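Local structure of glucose-6-phosphate isomerase (Chlamydia trachomatis D/UW-3/CX, 6OTU) at residues R78-M84 with A481-C486; I92-I96 with N490-Q494; R104-H108 with D264-F270; A110-W114 with I127-K132; F345-L349 with L472-Y476. The protein catalyses the reversible isomerisation of glucose-6-phosphate to fructose-6-phosphate. All blocks are in the same frame, centred on the assembly; numbering follows the deposited sequence.

Contact 1: residues R78-M84 with A481-C486; sequences RELIKQM and AFQGFC
The Phe-485 ring is covered on both faces. Gln-83 CB sits over the centre of one, 3.8 Å from the ring centroid, and the carbonyl O of Ala-481 lies over the rim of the other. The Phe-482 ring takes Met-84 CE on one face, 3.9 Å from its centroid, and Leu-80 O at its edge. Met-84 reaches that face by bending at chi2 (56°) and chi3 (71°), and its SD adds an oblique Met-aromatic contact. Leu-80 CD2 packs 3.6 Å from Phe-485 CB. The Arg-78 guanidinium works through its edge: NH2 gives a nearly straight bond of 2.9 Å to Phe-485 O. Gln-83 NE2 bonds Arg-78 O at 2.8 Å and reaches Phe-485 O weakly. Arg-363 holds Gln-83 OE1, and Arg-78 NH1 bonds Lys-12 O. The segment axes pass 9.6 Å apart at 118°. This is steep helix-helix packing, in which helix 80-89, entered just after a Schellman motif at Glu-79, lies across the C-terminal part of helix 466-487.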
# COMPACT_ATOMS: atom_id res chain seq x y z
N ARG A 78 17.36 -28.15 -5.43
CA ARG A 78 17.41 -26.98 -6.30
C ARG A 78 18.70 -26.17 -6.13
O ARG A 78 18.87 -25.15 -6.80
CB ARG A 78 16.19 -26.07 -6.06
CG ARG A 78 14.85 -26.70 -6.45
CD ARG A 78 14.63 -26.69 -7.96
NE ARG A 78 15.08 -25.43 -8.54
CZ ARG A 78 15.60 -25.29 -9.75
NH1 ARG A 78 15.72 -26.34 -10.54
NH2 ARG A 78 15.99 -24.10 -10.17
N GLU A 79 19.60 -26.58 -5.23
CA GLU A 79 20.94 -25.99 -5.12
C GLU A 79 20.87 -24.48 -4.89
O GLU A 79 21.55 -23.69 -5.55
CB GLU A 79 21.77 -26.33 -6.35
CG GLU A 79 21.84 -27.82 -6.65
CD GLU A 79 23.12 -28.22 -7.36
OE1 GLU A 79 24.16 -28.36 -6.68
OE2 GLU A 79 23.10 -28.40 -8.60
N LEU A 80 20.05 -24.09 -3.91
CA LEU A 80 19.84 -22.67 -3.63
C LEU A 80 21.11 -22.01 -3.08
O LEU A 80 21.43 -20.88 -3.45
CB LEU A 80 18.67 -22.51 -2.65
CG LEU A 80 17.32 -23.06 -3.12
CD1 LEU A 80 16.18 -22.57 -2.24
CD2 LEU A 80 17.04 -22.70 -4.57
N ILE A 81 21.84 -22.70 -2.20
CA ILE A 81 23.07 -22.12 -1.66
C ILE A 81 24.12 -21.94 -2.75
O ILE A 81 24.83 -20.92 -2.79
CB ILE A 81 23.60 -22.99 -0.50
CG1 ILE A 81 22.63 -22.95 0.70
CG2 ILE A 81 25.02 -22.56 -0.11
CD1 ILE A 81 22.52 -21.58 1.39
N LYS A 82 24.26 -22.92 -3.65
CA LYS A 82 25.24 -22.79 -4.72
C LYS A 82 24.88 -21.62 -5.63
O LYS A 82 25.76 -20.87 -6.06
CB LYS A 82 25.34 -24.09 -5.53
N GLN A 83 23.59 -21.43 -5.90
CA GLN A 83 23.20 -20.30 -6.74
C GLN A 83 23.45 -18.97 -6.04
O GLN A 83 23.83 -17.99 -6.68
CB GLN A 83 21.73 -20.44 -7.15
CG GLN A 83 21.44 -21.66 -8.04
CD GLN A 83 20.00 -21.66 -8.55
OE1 GLN A 83 19.60 -20.77 -9.30
NE2 GLN A 83 19.22 -22.66 -8.13
N MET A 84 23.25 -18.91 -4.71
CA MET A 84 23.54 -17.68 -3.98
C MET A 84 25.03 -17.35 -4.05
O MET A 84 25.40 -16.19 -4.28
CB MET A 84 23.09 -17.81 -2.52
CG MET A 84 23.38 -16.60 -1.63
SD MET A 84 22.70 -15.01 -2.21
CE MET A 84 20.91 -15.17 -1.96
N ALA A 481 15.53 -13.56 -3.95
CA ALA A 481 16.50 -14.29 -4.77
C ALA A 481 16.39 -15.79 -4.56
O ALA A 481 16.44 -16.57 -5.52
CB ALA A 481 17.92 -13.80 -4.45
N PHE A 482 16.27 -16.23 -3.30
CA PHE A 482 16.15 -17.65 -3.03
C PHE A 482 14.86 -18.20 -3.64
O PHE A 482 14.86 -19.30 -4.21
CB PHE A 482 16.21 -17.93 -1.53
CG PHE A 482 17.62 -18.05 -0.96
CD1 PHE A 482 18.57 -18.87 -1.55
CD2 PHE A 482 17.98 -17.35 0.19
CE1 PHE A 482 19.85 -18.99 -1.03
CE2 PHE A 482 19.26 -17.46 0.73
CZ PHE A 482 20.20 -18.29 0.12
N GLN A 483 13.77 -17.43 -3.58
CA GLN A 483 12.53 -17.90 -4.20
C GLN A 483 12.69 -18.01 -5.71
O GLN A 483 12.27 -19.00 -6.32
CB GLN A 483 11.36 -16.98 -3.82
CG GLN A 483 11.09 -16.94 -2.32
CD GLN A 483 9.76 -16.30 -1.93
OE1 GLN A 483 9.10 -16.76 -0.99
NE2 GLN A 483 9.36 -15.25 -2.64
N GLY A 484 13.32 -17.02 -6.34
CA GLY A 484 13.59 -17.12 -7.77
C GLY A 484 14.48 -18.30 -8.12
O GLY A 484 14.24 -18.99 -9.11
N PHE A 485 15.53 -18.54 -7.31
CA PHE A 485 16.43 -19.68 -7.55
C PHE A 485 15.67 -20.99 -7.44
O PHE A 485 15.95 -21.95 -8.18
CB PHE A 485 17.58 -19.69 -6.55
CG PHE A 485 18.53 -18.54 -6.69
CD1 PHE A 485 18.78 -17.97 -7.92
CD2 PHE A 485 19.20 -18.04 -5.58
CE1 PHE A 485 19.66 -16.92 -8.05
CE2 PHE A 485 20.09 -16.99 -5.70
CZ PHE A 485 20.32 -16.42 -6.94
N CYS A 486 14.71 -21.05 -6.52
CA CYS A 486 13.93 -22.25 -6.32
C CYS A 486 12.95 -22.46 -7.48
O CYS A 486 12.91 -23.55 -8.08
CB CYS A 486 13.19 -22.16 -4.98
SG CYS A 486 12.29 -23.64 -4.54

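Contact 2: residues I92-I96 with N490-Q494; sequences IMNRI and NSFDQ
Asn-94 and Phe-492 bring two irregular loops together, with their CA atoms 5.5 Å apart. Each loop makes a tight turn here. Asn-94 is the centre of an inverse gamma turn, closed by a weak bond from Arg-95 N to Met-93 O. Asn-490 opens an Asx turn, in which its OD1 accepts from Phe-492 N at 3.0 Å, the donor standing above the carbonyl plane. The other end of the Asn-490 amide crosses the contact. ND2 gives an almost straight bond of 3.0 Å to Asn-94 OD1, which lies in the plane of the Asn-490 amide. The two amide planes are turned 54° apart. Both asparagines have CG anti to the backbone N (chi1 177° and 178°), which lets the amides meet between the loops. The Asn-490 amide thus fixes its own turn and grips the facing loop. Asn-94 ND2 is held by Glu-102. Phe-492 CB packs 4.0 Å from Asn-94 CB. Asp-493 CB lies 3.6 Å from Asn-94 OD1, while its OD1 forms a salt bridge with Lys-359 of the same chain and its OD2 a hydrogen bond with Asn-447 of the second subunit. The loop then leads to Gln-494, a residue of the glucose-6-phosphate pocket and the N-cap of helix 495-511. Away from Phe-492, Ile-96 CD1 rests 3.8 Å from Asn-490 CB.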
# COMPACT_ATOMS: atom_id res chain seq x y z
N ILE A 92 27.08 -15.13 -14.26
CA ILE A 92 26.03 -14.56 -15.12
C ILE A 92 24.66 -15.12 -14.74
O ILE A 92 24.19 -16.09 -15.34
CB ILE A 92 26.34 -14.82 -16.61
CG1 ILE A 92 27.78 -14.45 -16.93
CG2 ILE A 92 25.36 -14.05 -17.49
CD1 ILE A 92 28.02 -12.95 -17.02
N MET A 93 24.00 -14.51 -13.76
CA MET A 93 22.70 -15.00 -13.33
C MET A 93 21.54 -14.31 -14.05
O MET A 93 20.43 -14.86 -14.10
CB MET A 93 22.54 -14.83 -11.81
CG MET A 93 23.72 -15.39 -11.00
SD MET A 93 23.83 -17.20 -11.03
CE MET A 93 22.27 -17.66 -10.26
N ASN A 94 21.75 -13.13 -14.61
CA ASN A 94 20.69 -12.40 -15.30
C ASN A 94 20.74 -12.82 -16.77
O ASN A 94 21.39 -12.17 -17.59
CB ASN A 94 20.88 -10.90 -15.11
CG ASN A 94 19.86 -10.07 -15.85
OD1 ASN A 94 18.91 -10.60 -16.41
ND2 ASN A 94 20.05 -8.75 -15.83
N ARG A 95 20.08 -13.92 -17.11
CA ARG A 95 20.06 -14.33 -18.50
C ARG A 95 18.98 -15.38 -18.73
O ARG A 95 18.58 -16.10 -17.81
CB ARG A 95 21.42 -14.88 -18.95
CG ARG A 95 21.79 -16.20 -18.33
CD ARG A 95 23.06 -16.74 -18.98
NE ARG A 95 22.93 -16.96 -20.42
CZ ARG A 95 23.04 -18.15 -21.01
NH1 ARG A 95 23.29 -19.22 -20.27
NH2 ARG A 95 22.91 -18.26 -22.33
N ILE A 96 18.53 -15.47 -19.97
CA ILE A 96 17.59 -16.49 -20.43
C ILE A 96 18.28 -17.29 -21.52
O ILE A 96 18.72 -16.73 -22.53
CB ILE A 96 16.28 -15.86 -20.94
CG1 ILE A 96 15.54 -15.11 -19.83
CG2 ILE A 96 15.39 -16.93 -21.54
CD1 ILE A 96 15.10 -15.98 -18.68
N ASN A 490 14.23 -16.04 -13.87
CA ASN A 490 15.22 -14.97 -13.85
C ASN A 490 14.66 -13.82 -13.02
O ASN A 490 13.81 -13.05 -13.48
CB ASN A 490 15.61 -14.52 -15.26
CG ASN A 490 16.63 -13.37 -15.25
OD1 ASN A 490 17.17 -13.01 -14.21
ND2 ASN A 490 16.88 -12.78 -16.44
N SER A 491 15.16 -13.70 -11.78
CA SER A 491 14.68 -12.66 -10.88
C SER A 491 15.19 -11.27 -11.24
O SER A 491 14.78 -10.31 -10.58
CB SER A 491 15.09 -12.97 -9.43
OG SER A 491 14.58 -14.21 -8.97
N PHE A 492 16.08 -11.11 -12.21
CA PHE A 492 16.89 -9.90 -12.25
C PHE A 492 16.71 -9.07 -13.51
O PHE A 492 17.41 -8.07 -13.67
CB PHE A 492 18.37 -10.26 -12.04
CG PHE A 492 18.60 -11.10 -10.81
CD1 PHE A 492 18.40 -10.56 -9.54
CD2 PHE A 492 18.95 -12.44 -10.93
CE1 PHE A 492 18.58 -11.34 -8.39
CE2 PHE A 492 19.12 -13.24 -9.79
CZ PHE A 492 18.94 -12.69 -8.52
N ASP A 493 15.78 -9.42 -14.40
CA ASP A 493 15.39 -8.52 -15.47
C ASP A 493 13.92 -8.11 -15.27
O ASP A 493 13.28 -8.43 -14.26
CB ASP A 493 15.66 -9.13 -16.85
CG ASP A 493 14.88 -10.42 -17.10
OD1 ASP A 493 14.18 -10.90 -16.16
OD2 ASP A 493 14.99 -10.95 -18.23
N GLN A 494 13.39 -7.37 -16.25
CA GLN A 494 12.07 -6.77 -16.07
C GLN A 494 11.50 -6.34 -17.41
O GLN A 494 11.29 -5.15 -17.67
CB GLN A 494 12.14 -5.60 -15.07
CG GLN A 494 13.16 -4.50 -15.35
CD GLN A 494 14.60 -4.88 -15.04
OE1 GLN A 494 14.90 -5.43 -13.97
NE2 GLN A 494 15.50 -4.59 -15.97

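Contact 3: residues R104-H108 with D264-F270; sequences RPVLH and DSIGGRF. With G6Q (glucose-6-phosphate), chain E.
His-108 meets Phe-270 along its whole side chain. Its CB lies 3.3 Å from the carbonyl O of Phe-270. Its CG comes 3.4 Å from Phe-270 CB, which sits over one face of the imidazole. With CG between the backbone N and the carbonyl carbon (chi1 50°), the ring is laid against the phenyl group. CE1 is over the phenyl face, toward its rim, and NE2 is 3.7 Å from Phe-270 CD1. The pair is an offset stack with planes 17° apart. On the ND1 side, a water 2.6 Å from His-108 ND1 accepts from Gly-267 N and donates to Ser-265 O. That same Ser-265 O also takes the backbone bond from Leu-107 N, at 2.8 Å. Further along, Asp-264 O lies over a face of the Arg-104 guanidinium, where no N-H points at it. A second water links them instead, 2.9 Å from Arg-104 NH2 at the guanidinium edge. The loop after strand 258-262 is thereby held along one side. In the same loop, Arg-269 N bonds glucose-6-phosphate O1 at 3.0 Å, and Gly-268 lies close by. These two residues form part of the wall of the substrate pocket of phosphoglucose isomerase.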
# COMPACT_ATOMS: atom_id res chain seq x y z
N ARG A 104 24.07 -10.88 -17.92
CA ARG A 104 25.09 -10.16 -17.16
C ARG A 104 25.05 -10.62 -15.72
O ARG A 104 24.11 -11.30 -15.30
CB ARG A 104 24.89 -8.64 -17.27
CG ARG A 104 23.55 -8.14 -16.85
CD ARG A 104 23.25 -6.87 -17.63
NE ARG A 104 22.29 -6.01 -16.96
CZ ARG A 104 21.73 -4.94 -17.52
NH1 ARG A 104 22.04 -4.59 -18.77
NH2 ARG A 104 20.86 -4.21 -16.83
N PRO A 105 26.08 -10.30 -14.93
CA PRO A 105 26.06 -10.63 -13.50
C PRO A 105 25.08 -9.77 -12.72
O PRO A 105 24.51 -8.79 -13.22
CB PRO A 105 27.50 -10.35 -13.04
CG PRO A 105 28.09 -9.49 -14.10
CD PRO A 105 27.42 -9.87 -15.38
N VAL A 106 24.92 -10.15 -11.45
CA VAL A 106 23.95 -9.61 -10.51
C VAL A 106 24.70 -9.31 -9.21
O VAL A 106 24.97 -10.22 -8.41
CB VAL A 106 22.80 -10.61 -10.29
CG1 VAL A 106 21.83 -10.15 -9.22
CG2 VAL A 106 22.10 -10.88 -11.62
N LEU A 107 25.08 -8.05 -9.00
CA LEU A 107 26.17 -7.77 -8.08
C LEU A 107 25.85 -6.67 -7.06
O LEU A 107 26.75 -5.95 -6.62
CB LEU A 107 27.44 -7.44 -8.87
CG LEU A 107 28.18 -8.70 -9.32
CD1 LEU A 107 29.23 -8.36 -10.38
CD2 LEU A 107 28.82 -9.36 -8.10
N HIS A 108 24.58 -6.55 -6.64
CA HIS A 108 24.28 -5.61 -5.57
C HIS A 108 24.98 -5.98 -4.26
O HIS A 108 25.35 -5.08 -3.50
CB HIS A 108 22.77 -5.49 -5.38
CG HIS A 108 22.06 -6.80 -5.25
ND1 HIS A 108 21.78 -7.60 -6.33
CD2 HIS A 108 21.58 -7.45 -4.16
CE1 HIS A 108 21.16 -8.69 -5.92
NE2 HIS A 108 21.03 -8.63 -4.61
N ASP A 264 26.07 -1.68 -14.50
CA ASP A 264 24.99 -2.39 -15.18
C ASP A 264 24.50 -3.61 -14.40
O ASP A 264 23.31 -3.96 -14.48
CB ASP A 264 25.43 -2.82 -16.58
CG ASP A 264 25.18 -1.74 -17.61
OD1 ASP A 264 24.60 -0.70 -17.22
OD2 ASP A 264 25.56 -1.91 -18.79
N SER A 265 25.38 -4.26 -13.65
CA SER A 265 25.05 -5.42 -12.85
C SER A 265 24.41 -5.08 -11.51
O SER A 265 24.26 -5.98 -10.67
CB SER A 265 26.32 -6.22 -12.59
OG SER A 265 27.23 -5.38 -11.94
N ILE A 266 24.08 -3.81 -11.28
CA ILE A 266 23.40 -3.36 -10.06
C ILE A 266 21.95 -3.11 -10.45
O ILE A 266 21.62 -2.08 -11.04
CB ILE A 266 24.04 -2.09 -9.48
CG1 ILE A 266 25.56 -2.25 -9.26
CG2 ILE A 266 23.33 -1.67 -8.18
CD1 ILE A 266 25.97 -3.51 -8.48
N GLY A 267 21.07 -4.06 -10.12
CA GLY A 267 19.66 -3.89 -10.44
C GLY A 267 19.04 -2.74 -9.65
O GLY A 267 19.33 -2.54 -8.47
N GLY A 268 18.17 -1.98 -10.33
CA GLY A 268 17.54 -0.81 -9.71
C GLY A 268 16.86 -1.12 -8.39
O GLY A 268 17.05 -0.42 -7.40
N ARG A 269 16.06 -2.19 -8.36
CA ARG A 269 15.35 -2.59 -7.15
C ARG A 269 16.27 -3.21 -6.11
O ARG A 269 15.81 -3.60 -5.03
CB ARG A 269 14.22 -3.57 -7.51
CG ARG A 269 14.67 -4.83 -8.22
CD ARG A 269 13.48 -5.64 -8.71
NE ARG A 269 13.89 -6.71 -9.63
CZ ARG A 269 14.04 -6.57 -10.94
NH1 ARG A 269 13.82 -5.40 -11.53
NH2 ARG A 269 14.41 -7.61 -11.68
N PHE A 270 17.57 -3.31 -6.41
CA PHE A 270 18.57 -3.75 -5.45
C PHE A 270 19.64 -2.69 -5.22
O PHE A 270 20.74 -3.02 -4.77
CB PHE A 270 19.22 -5.06 -5.90
CG PHE A 270 18.25 -6.17 -6.22
CD1 PHE A 270 17.75 -6.97 -5.23
CD2 PHE A 270 17.87 -6.42 -7.53
CE1 PHE A 270 16.87 -8.00 -5.53
CE2 PHE A 270 17.00 -7.45 -7.83
CZ PHE A 270 16.50 -8.24 -6.82
C1 G6Q E . 14.29 -1.51 -11.22
C2 G6Q E . 13.44 -1.23 -12.45
C3 G6Q E . 12.82 0.17 -12.46
C4 G6Q E . 13.83 1.30 -12.68
C5 G6Q E . 13.14 2.61 -13.03
C6 G6Q E . 14.09 3.78 -13.07
O1 G6Q E . 14.93 -2.51 -11.17
O2 G6Q E . 14.19 -1.42 -13.65
O3 G6Q E . 12.12 0.40 -11.24
O4 G6Q E . 14.62 1.49 -11.50
O5 G6Q E . 12.47 2.46 -14.29
O6 G6Q E . 15.15 3.46 -14.02
P G6Q E . 16.44 4.43 -14.13
O1P G6Q E . 17.14 4.37 -12.78
O2P G6Q E . 17.27 3.81 -15.25
O3P G6Q E . 15.93 5.81 -14.46
O HOH W 1 20.55 -5.00 -14.06
O HOH W 2 21.78 -6.58 -8.74

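Contact 4: residues A110-W114 with I127-K132; sequences ATRAW and IARHSK
Trp-114 and Lys-132 close one end of a contact between two helices near in the chain. The short, weakly bonded helix about 110-113 packs against the long helix 122-148. The aromatic contact is the broadest part. The backbone CA of Lys-132 lies over the indole, and its CB is 4.1 Å from the centroid of the five-membered ring, a CH-pi contact. The lysine chain runs on, fully extended, with CD 3.7 Å from Trp-114 CE3. A chi1 of 64° at Trp-114 folds the indole back over its own backbone, one face to the lysine. Leu-294 and Ile-291 of helix 287-303 also touch the indole. Apolar packing follows at the other end, where Ala-110 CB meets Ile-127 CG2 at 3.5 Å. Small side chains let the backbones approach: the CA atoms of Ala-110 and Ala-128 are 4.9 Å apart. Ala-128 CA makes a CA-H...O contact of 3.4 Å with Ala-110 O. The polar groups find partners on their own side or outside the contact. Thr-111 OG1 bonds His-108 O, just before its segment. Ser-131 OG lies 3.3 Å from Thr-111 CA but spends its proton on Ile-127 O, at 2.8 Å, reaching it from the opposite face to Ser-131 N.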
# COMPACT_ATOMS: atom_id res chain seq x y z
N ALA A 110 28.01 -6.91 -3.98
CA ALA A 110 29.37 -6.40 -4.03
C ALA A 110 29.44 -4.90 -3.69
O ALA A 110 30.52 -4.41 -3.34
CB ALA A 110 29.97 -6.68 -5.41
N THR A 111 28.31 -4.17 -3.75
CA THR A 111 28.34 -2.76 -3.39
C THR A 111 28.53 -2.52 -1.89
O THR A 111 28.84 -1.39 -1.50
CB THR A 111 27.07 -2.04 -3.84
OG1 THR A 111 25.93 -2.55 -3.14
CG2 THR A 111 26.86 -2.22 -5.33
N ARG A 112 28.34 -3.56 -1.05
CA ARG A 112 28.66 -3.46 0.37
C ARG A 112 29.67 -4.50 0.84
O ARG A 112 30.11 -4.42 2.00
CB ARG A 112 27.37 -3.57 1.22
CG ARG A 112 26.59 -4.90 1.11
CD ARG A 112 25.48 -4.82 0.04
NE ARG A 112 24.50 -5.90 0.17
CZ ARG A 112 23.26 -5.88 -0.34
NH1 ARG A 112 22.82 -4.84 -1.04
NH2 ARG A 112 22.47 -6.93 -0.15
N ALA A 113 30.05 -5.46 -0.01
CA ALA A 113 30.97 -6.51 0.41
C ALA A 113 32.29 -5.95 0.93
O ALA A 113 32.96 -6.58 1.76
CB ALA A 113 31.22 -7.49 -0.76
N TRP A 114 32.68 -4.75 0.48
CA TRP A 114 33.99 -4.21 0.81
C TRP A 114 34.11 -3.75 2.26
O TRP A 114 35.22 -3.43 2.67
CB TRP A 114 34.34 -3.04 -0.11
CG TRP A 114 33.43 -1.87 0.05
CD1 TRP A 114 32.25 -1.64 -0.63
CD2 TRP A 114 33.60 -0.74 0.93
NE1 TRP A 114 31.68 -0.46 -0.21
CE2 TRP A 114 32.49 0.12 0.74
CE3 TRP A 114 34.58 -0.38 1.86
CZ2 TRP A 114 32.34 1.32 1.44
CZ3 TRP A 114 34.43 0.82 2.57
CH2 TRP A 114 33.32 1.65 2.35
N ILE A 127 33.42 -4.50 -8.95
CA ILE A 127 32.31 -3.75 -8.36
C ILE A 127 32.62 -3.39 -6.91
O ILE A 127 32.26 -2.30 -6.44
CB ILE A 127 31.00 -4.56 -8.46
CG1 ILE A 127 30.57 -4.75 -9.93
CG2 ILE A 127 29.89 -3.92 -7.60
CD1 ILE A 127 29.94 -3.53 -10.57
N ALA A 128 33.26 -4.30 -6.18
CA ALA A 128 33.55 -4.00 -4.79
C ALA A 128 34.55 -2.85 -4.67
O ALA A 128 34.37 -1.95 -3.84
CB ALA A 128 34.07 -5.25 -4.06
N ARG A 129 35.60 -2.85 -5.49
CA ARG A 129 36.56 -1.77 -5.31
C ARG A 129 36.02 -0.46 -5.85
O ARG A 129 36.32 0.60 -5.29
CB ARG A 129 37.92 -2.07 -5.94
CG ARG A 129 38.96 -1.27 -5.18
CD ARG A 129 40.25 -0.95 -5.90
NE ARG A 129 40.63 -1.96 -6.87
CZ ARG A 129 40.55 -1.79 -8.17
NH1 ARG A 129 40.93 -2.76 -8.98
NH2 ARG A 129 40.10 -0.65 -8.67
N HIS A 130 35.21 -0.49 -6.90
CA HIS A 130 34.63 0.76 -7.38
C HIS A 130 33.63 1.32 -6.38
O HIS A 130 33.55 2.54 -6.19
CB HIS A 130 34.00 0.56 -8.74
CG HIS A 130 35.01 0.31 -9.82
ND1 HIS A 130 34.82 -0.61 -10.82
CD2 HIS A 130 36.23 0.85 -10.02
CE1 HIS A 130 35.89 -0.62 -11.60
NE2 HIS A 130 36.75 0.26 -11.14
N SER A 131 32.87 0.45 -5.70
CA SER A 131 31.99 0.91 -4.63
C SER A 131 32.79 1.58 -3.52
O SER A 131 32.38 2.63 -3.00
CB SER A 131 31.17 -0.26 -4.07
OG SER A 131 30.35 -0.82 -5.08
N LYS A 132 33.93 1.00 -3.14
CA LYS A 132 34.76 1.63 -2.13
C LYS A 132 35.29 2.98 -2.61
O LYS A 132 35.29 3.96 -1.86
CB LYS A 132 35.91 0.71 -1.73
CG LYS A 132 36.77 1.29 -0.65
CD LYS A 132 37.70 0.27 -0.03
CE LYS A 132 38.32 0.82 1.25
NZ LYS A 132 39.35 -0.08 1.87

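Contact 5: residues F345-L349 with L472-Y476; sequences FTAHL and LLAFY
Leu-349 comes at Tyr-476 about perpendicular to it and covers one ring face, a CH-pi contact. Its CD1 is over the ring centre, 3.7 Å from the centroid. Its other branch, CD2, reaches the root of the ring, 3.4 Å from Tyr-476 CG. The opposite face of the tyrosine carries Phe-475 CD2, toward the rim, so the ring is held between a leucine methyl and a phenyl edge carbon. Phe-345 crosses Tyr-476 obliquely. Their planes are 74° apart and their centroids 5.7 Å apart. Phe-345 CZ touches Tyr-476 CD2 at 3.8 Å, and Leu-472 O lies at the edge of the phenyl ring. A trans chi1 of -169° swings Phe-345 across to helix 466-487, and Leu-349 CG settles over one of its faces. The two segments run nearly the same way, at 29°, but their axes are 11.6 Å apart, and these large side chains fill the space between. Both helices belong to the alpha/beta core of the isomerase. Leu-349 and Tyr-476 each touch Val-335 on strand 332-337 of the mixed sheet, and Tyr-476 OH bonds Glu-402. The next turns of helix 345-357 lead to Glu-355, the proposed proton donor. His-348 meets Leu-473 at about a right angle, with NE2 3.3 Å from Leu-473 CD1. A water donates to Leu-473 O at 2.9 Å and makes a weak hydrogen bond with His-348 NE2.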
# COMPACT_ATOMS: atom_id res chain seq x y z
N PHE A 345 8.45 0.75 3.94
CA PHE A 345 9.21 -0.46 3.64
C PHE A 345 8.40 -1.45 2.79
O PHE A 345 8.96 -2.08 1.89
CB PHE A 345 9.67 -1.11 4.93
CG PHE A 345 10.67 -2.22 4.74
CD1 PHE A 345 11.81 -2.02 3.98
CD2 PHE A 345 10.49 -3.44 5.37
CE1 PHE A 345 12.75 -3.04 3.81
CE2 PHE A 345 11.42 -4.47 5.22
CZ PHE A 345 12.56 -4.26 4.43
N THR A 346 7.10 -1.60 3.07
CA THR A 346 6.28 -2.55 2.31
C THR A 346 6.16 -2.14 0.84
O THR A 346 6.13 -3.00 -0.05
CB THR A 346 4.90 -2.67 2.95
OG1 THR A 346 5.02 -3.23 4.27
CG2 THR A 346 3.99 -3.56 2.13
N ALA A 347 6.07 -0.84 0.56
CA ALA A 347 6.00 -0.40 -0.82
C ALA A 347 7.25 -0.82 -1.58
O ALA A 347 7.16 -1.29 -2.73
CB ALA A 347 5.80 1.11 -0.89
N HIS A 348 8.42 -0.69 -0.95
CA HIS A 348 9.65 -1.12 -1.58
C HIS A 348 9.73 -2.63 -1.74
O HIS A 348 10.19 -3.13 -2.77
CB HIS A 348 10.86 -0.63 -0.79
CG HIS A 348 12.12 -1.34 -1.18
ND1 HIS A 348 12.66 -1.24 -2.44
CD2 HIS A 348 12.91 -2.19 -0.48
CE1 HIS A 348 13.75 -1.99 -2.50
NE2 HIS A 348 13.93 -2.57 -1.33
N LEU A 349 9.35 -3.38 -0.70
CA LEU A 349 9.33 -4.83 -0.81
C LEU A 349 8.42 -5.28 -1.94
O LEU A 349 8.74 -6.20 -2.70
CB LEU A 349 8.86 -5.45 0.51
CG LEU A 349 9.72 -5.21 1.74
CD1 LEU A 349 9.14 -5.90 2.97
CD2 LEU A 349 11.14 -5.70 1.45
N LEU A 472 17.72 -5.76 7.36
CA LEU A 472 16.36 -6.04 6.92
C LEU A 472 16.24 -5.93 5.41
O LEU A 472 15.57 -6.75 4.76
CB LEU A 472 15.37 -5.09 7.58
CG LEU A 472 14.59 -5.57 8.80
CD1 LEU A 472 13.82 -4.39 9.39
CD2 LEU A 472 13.64 -6.70 8.44
N LEU A 473 16.86 -4.90 4.83
CA LEU A 473 16.87 -4.77 3.38
C LEU A 473 17.50 -5.99 2.73
O LEU A 473 16.88 -6.63 1.87
CB LEU A 473 17.61 -3.49 2.97
CG LEU A 473 17.70 -3.22 1.47
CD1 LEU A 473 16.34 -2.79 0.95
CD2 LEU A 473 18.70 -2.13 1.23
N ALA A 474 18.72 -6.36 3.16
CA ALA A 474 19.40 -7.48 2.54
C ALA A 474 18.63 -8.78 2.76
O ALA A 474 18.61 -9.65 1.88
CB ALA A 474 20.84 -7.61 3.08
N PHE A 475 18.01 -8.92 3.92
CA PHE A 475 17.17 -10.07 4.22
C PHE A 475 16.14 -10.32 3.13
O PHE A 475 16.00 -11.45 2.65
CB PHE A 475 16.48 -9.85 5.55
CG PHE A 475 15.44 -10.86 5.87
CD1 PHE A 475 15.80 -12.13 6.29
CD2 PHE A 475 14.09 -10.53 5.78
CE1 PHE A 475 14.83 -13.08 6.62
CE2 PHE A 475 13.12 -11.47 6.10
CZ PHE A 475 13.48 -12.74 6.53
N TYR A 476 15.41 -9.28 2.75
CA TYR A 476 14.35 -9.45 1.76
C TYR A 476 14.92 -9.60 0.36
O TYR A 476 14.38 -10.36 -0.45
CB TYR A 476 13.35 -8.28 1.85
CG TYR A 476 12.23 -8.56 2.83
CD1 TYR A 476 11.20 -9.42 2.48
CD2 TYR A 476 12.23 -7.99 4.11
CE1 TYR A 476 10.17 -9.69 3.37
CE2 TYR A 476 11.21 -8.27 5.01
CZ TYR A 476 10.18 -9.12 4.63
OH TYR A 476 9.13 -9.42 5.49
O HOH W 3 14.91 -5.48 -0.00

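Overall arrangement
Contact 5 is the most central, with its centre about 3 Å from that of the chain, and is chiefly apolar and aromatic. Contact 1 is also buried and uses the same long helix, 466-487, further toward its C-terminus, but adds arginine and glutamine bonds to backbone oxygens. Contacts 2 and 3, the first buried and the second partly buried, are loop pairs beside the substrate and rely more on amides, backbone bonds and water. They meet through Arg-269, whose NH1 and NH2 reach Gln-494 OE1 and Ser-491 O. Contact 4, about 20 Å from the centre and partly buried, is alkyl and indole packing. It touches contact 3 through Ile-127, Thr-111 and Ile-266. Contact 2 also bonds to the second subunit, through Asp-493.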